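Local coordinates for protein 223aa long hypothetical arylmalonate decarboxylase (Sulfolobus tokodaii, PDB 2DGD) that is of unknown function but probably acts as a lyase related to arylmalonate decarboxylase, which removes carbon dioxide from arylmalonates, at residues Y139-G143 with L161-H165; R7-P13 with D68-R74; D149-T153 with T180-T184. One frame throughout, in Å; residues are numbered along the deposited sequence.

In the fold
Along the chain interaction 2 is complete before the others begin, whereas the segments of interactions 1 and 3 alternate. Interaction 2 pairs two strands of one parallel sheet; interactions 1 and 3 belong to the other half of the molecule, around the sheet that contains strands 135-141 and 174-177. Their centres lie about 14 Å apart, and they touch where Leu142 packs on Thr153 and Leu182. The centres of interactions 1 and 2 are about 28 Å apart, on opposite sides of the chain's centre. Interaction 3 sits between them and meets interaction 2 through a probable hydrogen bond from Thr180 OG1 to Gly73 O, linking the halves probably near where relatives have their active-site cleft.

Interaction 1 (Y139-G143 with L161-H165); sequences YDGLG and LVKRH
Strand 135-141 is, within this chain, an outermost strand of a parallel sheet, and here Asp140 on this strand and Leu142 after it meet Leu161 of helix 155-163 and His165, the N-cap residue of helix 166-169. The main polar bond runs from His165 NE2 to Asp140 OD1, 2.7 Å long and fairly straight at 163°. The oxygen lies at the ring edge, close to the imidazole plane, yet the nitrogen meets it from 44° above the carboxylate plane; the two flat groups stand nearly at right angles. Asp140 reaches across to His165 with CG anti to its backbone N (chi1 -162°). Its second oxygen, OD2, accepts from Gly141 N at 2.8 Å. The carboxylate is thus held from both ends. Arg164 NH2 adds a long salt bridge to Asp140 OD1, 3.7 Å away. Beside this polar group, Leu142 CD2 packs on Leu161 CG at 3.5 Å, while Leu161 CD2 lies 4.0 Å from Asp140 CB. An alanine in place of Asp140 is likely to leave the His165 ring without its acceptor and freer to turn, and Arg164 without this acidic neighbour. Backbone bonds from Asp140 to Ile113 and Thr115 tie this residue to strand 110-115. With the two so close, the carboxylate would probably favour the protonated imidazole, an effect the nearby Arg164 would partly offset.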
ATOM      1  N   TYR A 139       8.611  17.608 -37.616  1.00 28.54           N
ATOM      2  CA  TYR A 139       7.211  17.701 -37.222  1.00 28.93           C
ATOM      3  C   TYR A 139       6.318  16.689 -37.928  1.00 28.43           C
ATOM      4  O   TYR A 139       6.730  16.040 -38.887  1.00 30.20           O
ATOM      5  CB  TYR A 139       6.684  19.100 -37.508  1.00 30.60           C
ATOM      6  CG  TYR A 139       6.898  19.527 -38.935  1.00 33.84           C
ATOM      7  CD1 TYR A 139       8.074  20.169 -39.327  1.00 34.68           C
ATOM      8  CD2 TYR A 139       5.937  19.262 -39.908  1.00 35.89           C
ATOM      9  CE1 TYR A 139       8.290  20.539 -40.657  1.00 34.78           C
ATOM     10  CE2 TYR A 139       6.143  19.628 -41.245  1.00 36.84           C
ATOM     11  CZ  TYR A 139       7.319  20.265 -41.611  1.00 36.48           C
ATOM     12  OH  TYR A 139       7.515  20.618 -42.928  1.00 37.45           O
ATOM     13  N   ASP A 140       5.087  16.562 -37.442  1.00 27.40           N
ATOM     14  CA  ASP A 140       4.111  15.642 -38.018  1.00 26.12           C
ATOM     15  C   ASP A 140       2.760  15.918 -37.354  1.00 25.87           C
ATOM     16  O   ASP A 140       2.700  16.546 -36.298  1.00 25.26           O
ATOM     17  CB  ASP A 140       4.532  14.183 -37.789  1.00 25.23           C
ATOM     18  CG  ASP A 140       3.812  13.209 -38.720  1.00 26.80           C
ATOM     19  OD1 ASP A 140       4.008  11.979 -38.576  1.00 28.01           O
ATOM     20  OD2 ASP A 140       3.049  13.668 -39.601  1.00 26.69           O
ATOM     21  N   GLY A 141       1.680  15.458 -37.983  1.00 25.74           N
ATOM     22  CA  GLY A 141       0.351  15.672 -37.439  1.00 24.03           C
ATOM     23  C   GLY A 141      -0.513  14.438 -37.596  1.00 24.25           C
ATOM     24  O   GLY A 141      -0.197  13.562 -38.394  1.00 24.41           O
ATOM     25  N   LEU A 142      -1.601  14.362 -36.836  1.00 24.45           N
ATOM     26  CA  LEU A 142      -2.499  13.214 -36.902  1.00 24.28           C
ATOM     27  C   LEU A 142      -3.468  13.342 -38.066  1.00 24.68           C
ATOM     28  O   LEU A 142      -4.193  12.403 -38.384  1.00 25.31           O
ATOM     29  CB  LEU A 142      -3.285  13.073 -35.597  1.00 23.39           C
ATOM     30  CG  LEU A 142      -2.472  12.820 -34.328  1.00 21.99           C
ATOM     31  CD1 LEU A 142      -3.402  12.822 -33.120  1.00 20.41           C
ATOM     32  CD2 LEU A 142      -1.733  11.501 -34.450  1.00 18.85           C
ATOM     33  N   GLY A 143      -3.485  14.516 -38.688  1.00 26.04           N
ATOM     34  CA  GLY A 143      -4.361  14.762 -39.819  1.00 25.45           C
ATOM     35  C   GLY A 143      -5.837  14.674 -39.504  1.00 26.86           C
ATOM     36  O   GLY A 143      -6.584  14.027 -40.236  1.00 28.27           O
ATOM     37  N   LEU A 161       2.848   9.134 -32.525  1.00 27.15           N
ATOM     38  CA  LEU A 161       2.866  10.285 -33.420  1.00 26.19           C
ATOM     39  C   LEU A 161       4.266  10.902 -33.369  1.00 26.98           C
ATOM     40  O   LEU A 161       4.791  11.361 -34.381  1.00 28.56           O
ATOM     41  CB  LEU A 161       1.806  11.299 -32.970  1.00 24.52           C
ATOM     42  CG  LEU A 161       1.537  12.641 -33.670  1.00 24.43           C
ATOM     43  CD1 LEU A 161       2.181  13.739 -32.878  1.00 24.28           C
ATOM     44  CD2 LEU A 161       2.020  12.630 -35.113  1.00 23.65           C
ATOM     45  N   VAL A 162       4.872  10.881 -32.184  1.00 26.72           N
ATOM     46  CA  VAL A 162       6.206  11.430 -31.974  1.00 25.60           C
ATOM     47  C   VAL A 162       7.297  10.370 -32.179  1.00 26.78           C
ATOM     48  O   VAL A 162       8.216  10.562 -32.975  1.00 27.42           O
ATOM     49  CB  VAL A 162       6.343  12.007 -30.539  1.00 24.70           C
ATOM     50  CG1 VAL A 162       7.753  12.515 -30.297  1.00 22.28           C
ATOM     51  CG2 VAL A 162       5.353  13.121 -30.337  1.00 24.14           C
ATOM     52  N   LYS A 163       7.177   9.249 -31.469  1.00 26.84           N
ATOM     53  CA  LYS A 163       8.157   8.169 -31.527  1.00 26.52           C
ATOM     54  C   LYS A 163       8.503   7.700 -32.931  1.00 27.96           C
ATOM     55  O   LYS A 163       9.626   7.272 -33.191  1.00 28.58           O
ATOM     56  CB  LYS A 163       7.663   6.979 -30.710  1.00 26.71           C
ATOM     57  CG  LYS A 163       8.778   6.137 -30.128  1.00 25.95           C
ATOM     58  CD  LYS A 163       9.529   6.923 -29.080  1.00 25.64           C
ATOM     59  CE  LYS A 163      10.707   6.140 -28.550  1.00 26.46           C
ATOM     60  NZ  LYS A 163      10.287   4.832 -27.997  1.00 25.80           N
ATOM     61  N   ARG A 164       7.534   7.767 -33.830  1.00 29.78           N
ATOM     62  CA  ARG A 164       7.723   7.346 -35.213  1.00 30.74           C
ATOM     63  C   ARG A 164       8.831   8.139 -35.902  1.00 30.23           C
ATOM     64  O   ARG A 164       9.372   7.706 -36.910  1.00 30.60           O
ATOM     65  CB  ARG A 164       6.408   7.520 -35.962  1.00 33.18           C
ATOM     66  CG  ARG A 164       6.453   7.238 -37.435  1.00 38.27           C
ATOM     67  CD  ARG A 164       5.109   7.576 -38.046  1.00 42.04           C
ATOM     68  NE  ARG A 164       4.016   6.907 -37.337  1.00 45.67           N
ATOM     69  CZ  ARG A 164       2.989   7.539 -36.766  1.00 47.94           C
ATOM     70  NH1 ARG A 164       2.046   6.837 -36.147  1.00 48.04           N
ATOM     71  NH2 ARG A 164       2.903   8.869 -36.806  1.00 48.00           N
ATOM     72  N   HIS A 165       9.170   9.297 -35.350  1.00 30.12           N
ATOM     73  CA  HIS A 165      10.216  10.147 -35.913  1.00 30.59           C
ATOM     74  C   HIS A 165      11.395  10.263 -34.953  1.00 31.59           C
ATOM     75  O   HIS A 165      12.050  11.302 -34.884  1.00 32.53           O
ATOM     76  CB  HIS A 165       9.645  11.533 -36.196  1.00 29.92           C
ATOM     77  CG  HIS A 165       8.553  11.531 -37.214  1.00 30.83           C
ATOM     78  ND1 HIS A 165       8.797  11.387 -38.562  1.00 30.85           N
ATOM     79  CD2 HIS A 165       7.210  11.614 -37.079  1.00 30.43           C
ATOM     80  CE1 HIS A 165       7.649  11.384 -39.214  1.00 31.02           C
ATOM     81  NE2 HIS A 165       6.672  11.519 -38.336  1.00 31.07           N
TER

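Interaction 2 (R7-P13 with D68-R74); sequences RIGVILP and DIIIYGR
Gly9 and Ile11 carry the centre of this parallel pairing by backbone bonds to the N and O of Ile71: Gly9 O accepts from Ile71 N at 2.8 Å, and Ile11 N donates to Ile71 O at 2.9 Å. The ladder continues with Gly9 N to Ile69 O, 2.9 Å, and with Gly73 N to Ile11 O, 2.7 Å. At the other end Asp68 holds Arg7 twice: its N reaches Arg7 O at 2.7 Å, while its carboxylate turns back so that OD2 takes the N-H of Arg7, also at 2.7 Å, through the anti lone pair. Side chains alternate between the two faces. Ile8, Val10, Ile69 and Ile71 share one; Ile8 CG2, set opposite the backbone N by chi1 -58°, meets Ile71 CD1 at 3.7 Å. Ile11, Ile70 and Tyr72 share the other. Beyond the ladder, Pro13 CD lies against Arg74 CG at 3.4 Å, the two side chains sliding past each other in opposite directions. Farther out, helix 202-214 covers the Ile8 face through Met207 and Leu211, and helix 49-63 packs on Ile70 and Tyr72, whose hydroxyl bonds Tyr76 O. Strand 31-38 pairs with the far edge of 7-13. The two strands here run 24° apart, within a parallel sheet that has helices on both faces, as in the alpha/beta fold of the Asp/Glu racemase superfamily.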
ATOM      1  N   ARG A   7      -9.096  27.834  -7.274  1.00 21.80           N
ATOM      2  CA  ARG A   7     -10.118  27.515  -8.258  1.00 20.27           C
ATOM      3  C   ARG A   7      -9.703  28.054  -9.614  1.00 19.86           C
ATOM      4  O   ARG A   7      -9.512  29.255  -9.777  1.00 19.94           O
ATOM      5  CB  ARG A   7     -11.454  28.121  -7.841  1.00 18.81           C
ATOM      6  CG  ARG A   7     -12.017  27.535  -6.561  1.00 17.57           C
ATOM      7  CD  ARG A   7     -13.523  27.497  -6.638  1.00 18.70           C
ATOM      8  NE  ARG A   7     -14.170  28.266  -5.578  1.00 19.59           N
ATOM      9  CZ  ARG A   7     -14.708  27.727  -4.489  1.00 19.52           C
ATOM     10  NH1 ARG A   7     -15.278  28.501  -3.588  1.00 16.37           N
ATOM     11  NH2 ARG A   7     -14.683  26.412  -4.314  1.00 22.14           N
ATOM     12  N   ILE A   8      -9.555  27.159 -10.582  1.00 19.26           N
ATOM     13  CA  ILE A   8      -9.146  27.559 -11.919  1.00 18.90           C
ATOM     14  C   ILE A   8     -10.297  27.488 -12.913  1.00 19.01           C
ATOM     15  O   ILE A   8     -10.894  26.432 -13.130  1.00 18.68           O
ATOM     16  CB  ILE A   8      -7.988  26.668 -12.425  1.00 20.47           C
ATOM     17  CG1 ILE A   8      -6.807  26.759 -11.455  1.00 20.50           C
ATOM     18  CG2 ILE A   8      -7.556  27.103 -13.820  1.00 19.65           C
ATOM     19  CD1 ILE A   8      -5.653  25.856 -11.803  1.00 18.03           C
ATOM     20  N   GLY A   9     -10.612  28.628 -13.510  1.00 19.33           N
ATOM     21  CA  GLY A   9     -11.677  28.669 -14.490  1.00 19.76           C
ATOM     22  C   GLY A   9     -11.084  28.423 -15.862  1.00 19.19           C
ATOM     23  O   GLY A   9      -9.936  28.781 -16.120  1.00 19.01           O
ATOM     24  N   VAL A  10     -11.847  27.798 -16.747  1.00 18.03           N
ATOM     25  CA  VAL A  10     -11.352  27.541 -18.085  1.00 17.70           C
ATOM     26  C   VAL A  10     -12.444  27.730 -19.146  1.00 18.38           C
ATOM     27  O   VAL A  10     -13.550  27.189 -19.034  1.00 19.09           O
ATOM     28  CB  VAL A  10     -10.748  26.109 -18.188  1.00 16.23           C
ATOM     29  CG1 VAL A  10     -11.784  25.078 -17.818  1.00 15.03           C
ATOM     30  CG2 VAL A  10     -10.236  25.851 -19.593  1.00 15.93           C
ATOM     31  N   ILE A  11     -12.135  28.533 -20.156  1.00 17.46           N
ATOM     32  CA  ILE A  11     -13.060  28.765 -21.250  1.00 19.52           C
ATOM     33  C   ILE A  11     -12.574  27.887 -22.393  1.00 20.74           C
ATOM     34  O   ILE A  11     -11.431  28.013 -22.827  1.00 21.60           O
ATOM     35  CB  ILE A  11     -13.040  30.233 -21.718  1.00 19.47           C
ATOM     36  CG1 ILE A  11     -13.461  31.154 -20.576  1.00 19.57           C
ATOM     37  CG2 ILE A  11     -13.973  30.407 -22.911  1.00 17.35           C
ATOM     38  CD1 ILE A  11     -13.299  32.612 -20.906  1.00 21.82           C
ATOM     39  N   LEU A  12     -13.422  26.993 -22.882  1.00 21.40           N
ATOM     40  CA  LEU A  12     -12.998  26.125 -23.971  1.00 23.60           C
ATOM     41  C   LEU A  12     -14.044  25.908 -25.046  1.00 23.88           C
ATOM     42  O   LEU A  12     -15.222  26.176 -24.841  1.00 24.15           O
ATOM     43  CB  LEU A  12     -12.532  24.769 -23.418  1.00 24.59           C
ATOM     44  CG  LEU A  12     -13.256  24.194 -22.199  1.00 24.97           C
ATOM     45  CD1 LEU A  12     -14.712  24.002 -22.505  1.00 26.36           C
ATOM     46  CD2 LEU A  12     -12.624  22.879 -21.808  1.00 24.61           C
ATOM     47  N   PRO A  13     -13.615  25.428 -26.224  1.00 24.70           N
ATOM     48  CA  PRO A  13     -14.536  25.177 -27.332  1.00 24.13           C
ATOM     49  C   PRO A  13     -15.529  24.068 -26.995  1.00 24.47           C
ATOM     50  O   PRO A  13     -15.193  23.109 -26.312  1.00 23.86           O
ATOM     51  CB  PRO A  13     -13.597  24.820 -28.483  1.00 23.16           C
ATOM     52  CG  PRO A  13     -12.409  24.260 -27.800  1.00 21.55           C
ATOM     53  CD  PRO A  13     -12.222  25.173 -26.641  1.00 23.35           C
ATOM     54  N   ASP A  68     -10.158  31.915  -9.574  1.00 24.03           N
ATOM     55  CA  ASP A  68      -9.063  32.642  -8.957  1.00 23.78           C
ATOM     56  C   ASP A  68      -8.207  33.133 -10.120  1.00 24.33           C
ATOM     57  O   ASP A  68      -7.491  34.130 -10.023  1.00 24.71           O
ATOM     58  CB  ASP A  68      -8.237  31.727  -8.057  1.00 23.89           C
ATOM     59  CG  ASP A  68      -8.861  31.539  -6.700  1.00 26.05           C
ATOM     60  OD1 ASP A  68      -9.185  32.563  -6.070  1.00 26.52           O
ATOM     61  OD2 ASP A  68      -9.023  30.379  -6.256  1.00 28.26           O
ATOM     62  N   ILE A  69      -8.284  32.396 -11.224  1.00 22.98           N
ATOM     63  CA  ILE A  69      -7.560  32.722 -12.441  1.00 21.07           C
ATOM     64  C   ILE A  69      -8.294  32.001 -13.557  1.00 21.22           C
ATOM     65  O   ILE A  69      -8.983  31.017 -13.305  1.00 20.49           O
ATOM     66  CB  ILE A  69      -6.094  32.257 -12.382  1.00 19.66           C
ATOM     67  CG1 ILE A  69      -5.320  32.866 -13.547  1.00 18.87           C
ATOM     68  CG2 ILE A  69      -6.011  30.740 -12.445  1.00 18.87           C
ATOM     69  CD1 ILE A  69      -3.833  32.670 -13.449  1.00 19.08           C
ATOM     70  N   ILE A  70      -8.160  32.488 -14.785  1.00 21.91           N
ATOM     71  CA  ILE A  70      -8.853  31.878 -15.911  1.00 22.77           C
ATOM     72  C   ILE A  70      -7.927  31.504 -17.050  1.00 23.42           C
ATOM     73  O   ILE A  70      -7.003  32.236 -17.380  1.00 24.43           O
ATOM     74  CB  ILE A  70      -9.961  32.819 -16.443  1.00 22.95           C
ATOM     75  CG1 ILE A  70     -11.064  32.942 -15.389  1.00 22.75           C
ATOM     76  CG2 ILE A  70     -10.504  32.304 -17.765  1.00 22.05           C
ATOM     77  CD1 ILE A  70     -12.201  33.828 -15.782  1.00 24.14           C
ATOM     78  N   ILE A  71      -8.182  30.345 -17.644  1.00 24.60           N
ATOM     79  CA  ILE A  71      -7.387  29.854 -18.761  1.00 24.32           C
ATOM     80  C   ILE A  71      -8.253  29.926 -20.003  1.00 25.62           C
ATOM     81  O   ILE A  71      -9.389  29.454 -19.988  1.00 25.80           O
ATOM     82  CB  ILE A  71      -6.981  28.371 -18.575  1.00 23.05           C
ATOM     83  CG1 ILE A  71      -6.074  28.210 -17.356  1.00 21.29           C
ATOM     84  CG2 ILE A  71      -6.294  27.859 -19.829  1.00 21.85           C
ATOM     85  CD1 ILE A  71      -5.709  26.770 -17.059  1.00 17.96           C
ATOM     86  N   TYR A  72      -7.723  30.529 -21.065  1.00 27.04           N
ATOM     87  CA  TYR A  72      -8.441  30.623 -22.333  1.00 27.84           C
ATOM     88  C   TYR A  72      -7.994  29.399 -23.125  1.00 28.63           C
ATOM     89  O   TYR A  72      -6.957  29.416 -23.782  1.00 28.42           O
ATOM     90  CB  TYR A  72      -8.056  31.901 -23.079  1.00 27.80           C
ATOM     91  CG  TYR A  72      -8.811  32.092 -24.374  1.00 28.64           C
ATOM     92  CD1 TYR A  72     -10.184  32.328 -24.370  1.00 29.47           C
ATOM     93  CD2 TYR A  72      -8.158  32.003 -25.605  1.00 28.66           C
ATOM     94  CE1 TYR A  72     -10.893  32.466 -25.562  1.00 29.33           C
ATOM     95  CE2 TYR A  72      -8.854  32.141 -26.803  1.00 28.55           C
ATOM     96  CZ  TYR A  72     -10.223  32.370 -26.773  1.00 29.66           C
ATOM     97  OH  TYR A  72     -10.933  32.492 -27.945  1.00 29.74           O
ATOM     98  N   GLY A  73      -8.778  28.331 -23.050  1.00 30.10           N
ATOM     99  CA  GLY A  73      -8.409  27.099 -23.721  1.00 33.66           C
ATOM    100  C   GLY A  73      -8.748  26.925 -25.180  1.00 35.84           C
ATOM    101  O   GLY A  73      -9.185  25.854 -25.586  1.00 36.77           O
ATOM    102  N   ARG A  74      -8.552  27.963 -25.977  1.00 39.05           N
ATOM    103  CA  ARG A  74      -8.831  27.879 -27.407  1.00 41.61           C
ATOM    104  C   ARG A  74      -7.621  28.427 -28.134  1.00 43.86           C
ATOM    105  O   ARG A  74      -6.742  29.041 -27.519  1.00 44.82           O
ATOM    106  CB  ARG A  74     -10.055  28.715 -27.773  1.00 41.02           C
ATOM    107  CG  ARG A  74     -11.282  28.409 -26.954  1.00 42.33           C
ATOM    108  CD  ARG A  74     -12.415  29.342 -27.318  1.00 44.05           C
ATOM    109  NE  ARG A  74     -12.821  29.188 -28.710  1.00 45.29           N
ATOM    110  CZ  ARG A  74     -13.772  29.911 -29.292  1.00 46.70           C
ATOM    111  NH1 ARG A  74     -14.079  29.701 -30.563  1.00 48.29           N
ATOM    112  NH2 ARG A  74     -14.412  30.849 -28.610  1.00 46.05           N
TER

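Interaction 3 (D149-T153 with T180-T184); sequences DISNT and TALST
Ile150 O, close to the C-terminal end of helix 147-151, is gripped twice by Thr153, whose OG1 donates to it at 2.6 Å and whose backbone N does so at 3.1 Å, both from the same face of the carbonyl. Leu182 CD2 packs over this pair, 3.4 Å from Ile150 O and 3.5 Å from Thr153 OG1, and so covers the polar turn with a methyl group. Lys144 NZ is a further partner of the threonine hydroxyl. The Ile150 side chain crosses that of Leu182 at about a right angle, its CG2 branch meeting Leu182 CD2 at 3.8 Å and Ala181 CB at 3.7 Å. Leu182 belongs to the loop after strand 174-177 of the parallel sheet; in relatives of the Asp/Glu racemase superfamily, loops at this end of the strands line the active-site cleft, and this one is consistent with that. Next to it, Ser151 CA makes a C-H...O contact with Ala181 O, 3.2 Å away, while its hydroxyl bonds Ala17 N. One water bridges the segments: it donates to Ser151 O and Thr153 O and accepts the N-H of Ser183, with Ser183 N 2.8 Å from the water oxygen.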
ATOM      1  N   ASP A 149     -13.062  14.371 -32.659  1.00 31.87           N
ATOM      2  CA  ASP A 149     -12.209  13.323 -33.192  1.00 31.97           C
ATOM      3  C   ASP A 149     -10.827  13.481 -32.563  1.00 31.21           C
ATOM      4  O   ASP A 149     -10.207  12.505 -32.140  1.00 31.44           O
ATOM      5  CB  ASP A 149     -12.115  13.448 -34.715  1.00 33.09           C
ATOM      6  CG  ASP A 149     -11.244  12.372 -35.342  1.00 34.10           C
ATOM      7  OD1 ASP A 149     -10.835  12.542 -36.510  1.00 34.39           O
ATOM      8  OD2 ASP A 149     -10.974  11.355 -34.672  1.00 34.60           O
ATOM      9  N   ILE A 150     -10.354  14.720 -32.502  1.00 28.66           N
ATOM     10  CA  ILE A 150      -9.057  15.006 -31.913  1.00 27.47           C
ATOM     11  C   ILE A 150      -9.036  14.562 -30.458  1.00 27.82           C
ATOM     12  O   ILE A 150      -8.087  13.914 -30.017  1.00 28.65           O
ATOM     13  CB  ILE A 150      -8.742  16.510 -31.995  1.00 26.90           C
ATOM     14  CG1 ILE A 150      -8.637  16.920 -33.468  1.00 26.62           C
ATOM     15  CG2 ILE A 150      -7.457  16.829 -31.248  1.00 25.09           C
ATOM     16  CD1 ILE A 150      -8.401  18.383 -33.689  1.00 25.15           C
ATOM     17  N   SER A 151     -10.091  14.902 -29.723  1.00 27.63           N
ATOM     18  CA  SER A 151     -10.208  14.545 -28.313  1.00 27.39           C
ATOM     19  C   SER A 151     -10.168  13.040 -28.097  1.00 27.92           C
ATOM     20  O   SER A 151      -9.651  12.560 -27.083  1.00 29.48           O
ATOM     21  CB  SER A 151     -11.515  15.089 -27.732  1.00 27.27           C
ATOM     22  OG  SER A 151     -11.546  16.504 -27.736  1.00 28.08           O
ATOM     23  N   ASN A 152     -10.718  12.293 -29.048  1.00 26.64           N
ATOM     24  CA  ASN A 152     -10.745  10.844 -28.933  1.00 25.52           C
ATOM     25  C   ASN A 152      -9.398  10.157 -29.129  1.00 25.06           C
ATOM     26  O   ASN A 152      -9.305   8.944 -28.988  1.00 27.09           O
ATOM     27  CB  ASN A 152     -11.750  10.263 -29.925  1.00 25.71           C
ATOM     28  CG  ASN A 152     -13.166  10.683 -29.625  1.00 24.66           C
ATOM     29  OD1 ASN A 152     -13.541  10.807 -28.474  1.00 25.62           O
ATOM     30  ND2 ASN A 152     -13.964  10.889 -30.658  1.00 26.68           N
ATOM     31  N   THR A 153      -8.355  10.916 -29.444  1.00 23.34           N
ATOM     32  CA  THR A 153      -7.047  10.318 -29.677  1.00 21.31           C
ATOM     33  C   THR A 153      -6.484   9.588 -28.462  1.00 20.69           C
ATOM     34  O   THR A 153      -6.311  10.172 -27.386  1.00 19.73           O
ATOM     35  CB  THR A 153      -6.039  11.372 -30.127  1.00 22.30           C
ATOM     36  OG1 THR A 153      -6.590  12.115 -31.220  1.00 20.93           O
ATOM     37  CG2 THR A 153      -4.732  10.703 -30.565  1.00 20.87           C
ATOM     38  N   THR A 180      -5.233  21.889 -27.256  1.00 24.04           N
ATOM     39  CA  THR A 180      -5.737  21.544 -25.940  1.00 22.95           C
ATOM     40  C   THR A 180      -6.816  20.481 -25.985  1.00 22.64           C
ATOM     41  O   THR A 180      -7.258  20.014 -24.937  1.00 22.37           O
ATOM     42  CB  THR A 180      -6.308  22.773 -25.223  1.00 22.81           C
ATOM     43  OG1 THR A 180      -7.407  23.296 -25.979  1.00 23.10           O
ATOM     44  CG2 THR A 180      -5.244  23.835 -25.062  1.00 22.15           C
ATOM     45  N   ALA A 181      -7.244  20.098 -27.185  1.00 23.18           N
ATOM     46  CA  ALA A 181      -8.278  19.061 -27.322  1.00 23.47           C
ATOM     47  C   ALA A 181      -7.691  17.667 -27.059  1.00 23.45           C
ATOM     48  O   ALA A 181      -8.411  16.730 -26.723  1.00 23.21           O
ATOM     49  CB  ALA A 181      -8.897  19.110 -28.700  1.00 22.00           C
ATOM     50  N   LEU A 182      -6.376  17.538 -27.220  1.00 22.69           N
ATOM     51  CA  LEU A 182      -5.701  16.277 -26.970  1.00 21.24           C
ATOM     52  C   LEU A 182      -5.487  16.084 -25.475  1.00 21.48           C
ATOM     53  O   LEU A 182      -5.055  17.001 -24.777  1.00 23.51           O
ATOM     54  CB  LEU A 182      -4.337  16.260 -27.658  1.00 20.26           C
ATOM     55  CG  LEU A 182      -4.255  16.062 -29.173  1.00 20.40           C
ATOM     56  CD1 LEU A 182      -2.801  16.204 -29.616  1.00 17.56           C
ATOM     57  CD2 LEU A 182      -4.802  14.690 -29.559  1.00 17.59           C
ATOM     58  N   SER A 183      -5.808  14.898 -24.977  1.00 20.08           N
ATOM     59  CA  SER A 183      -5.586  14.595 -23.573  1.00 19.14           C
ATOM     60  C   SER A 183      -4.172  14.023 -23.535  1.00 19.99           C
ATOM     61  O   SER A 183      -3.944  12.861 -23.906  1.00 19.47           O
ATOM     62  CB  SER A 183      -6.580  13.556 -23.091  1.00 17.11           C
ATOM     63  OG  SER A 183      -6.269  13.169 -21.770  1.00 18.34           O
ATOM     64  N   THR A 184      -3.226  14.847 -23.098  1.00 19.60           N
ATOM     65  CA  THR A 184      -1.825  14.457 -23.071  1.00 20.04           C
ATOM     66  C   THR A 184      -1.250  14.099 -21.711  1.00 20.18           C
ATOM     67  O   THR A 184      -0.068  13.806 -21.600  1.00 20.29           O
ATOM     68  CB  THR A 184      -0.973  15.577 -23.676  1.00 19.81           C
ATOM     69  OG1 THR A 184      -1.323  16.820 -23.053  1.00 18.83           O
ATOM     70  CG2 THR A 184      -1.227  15.688 -25.167  1.00 18.87           C
TER
HETATM   71  O   HOH W   1      -6.689  12.903 -26.721  1.00 32.22           O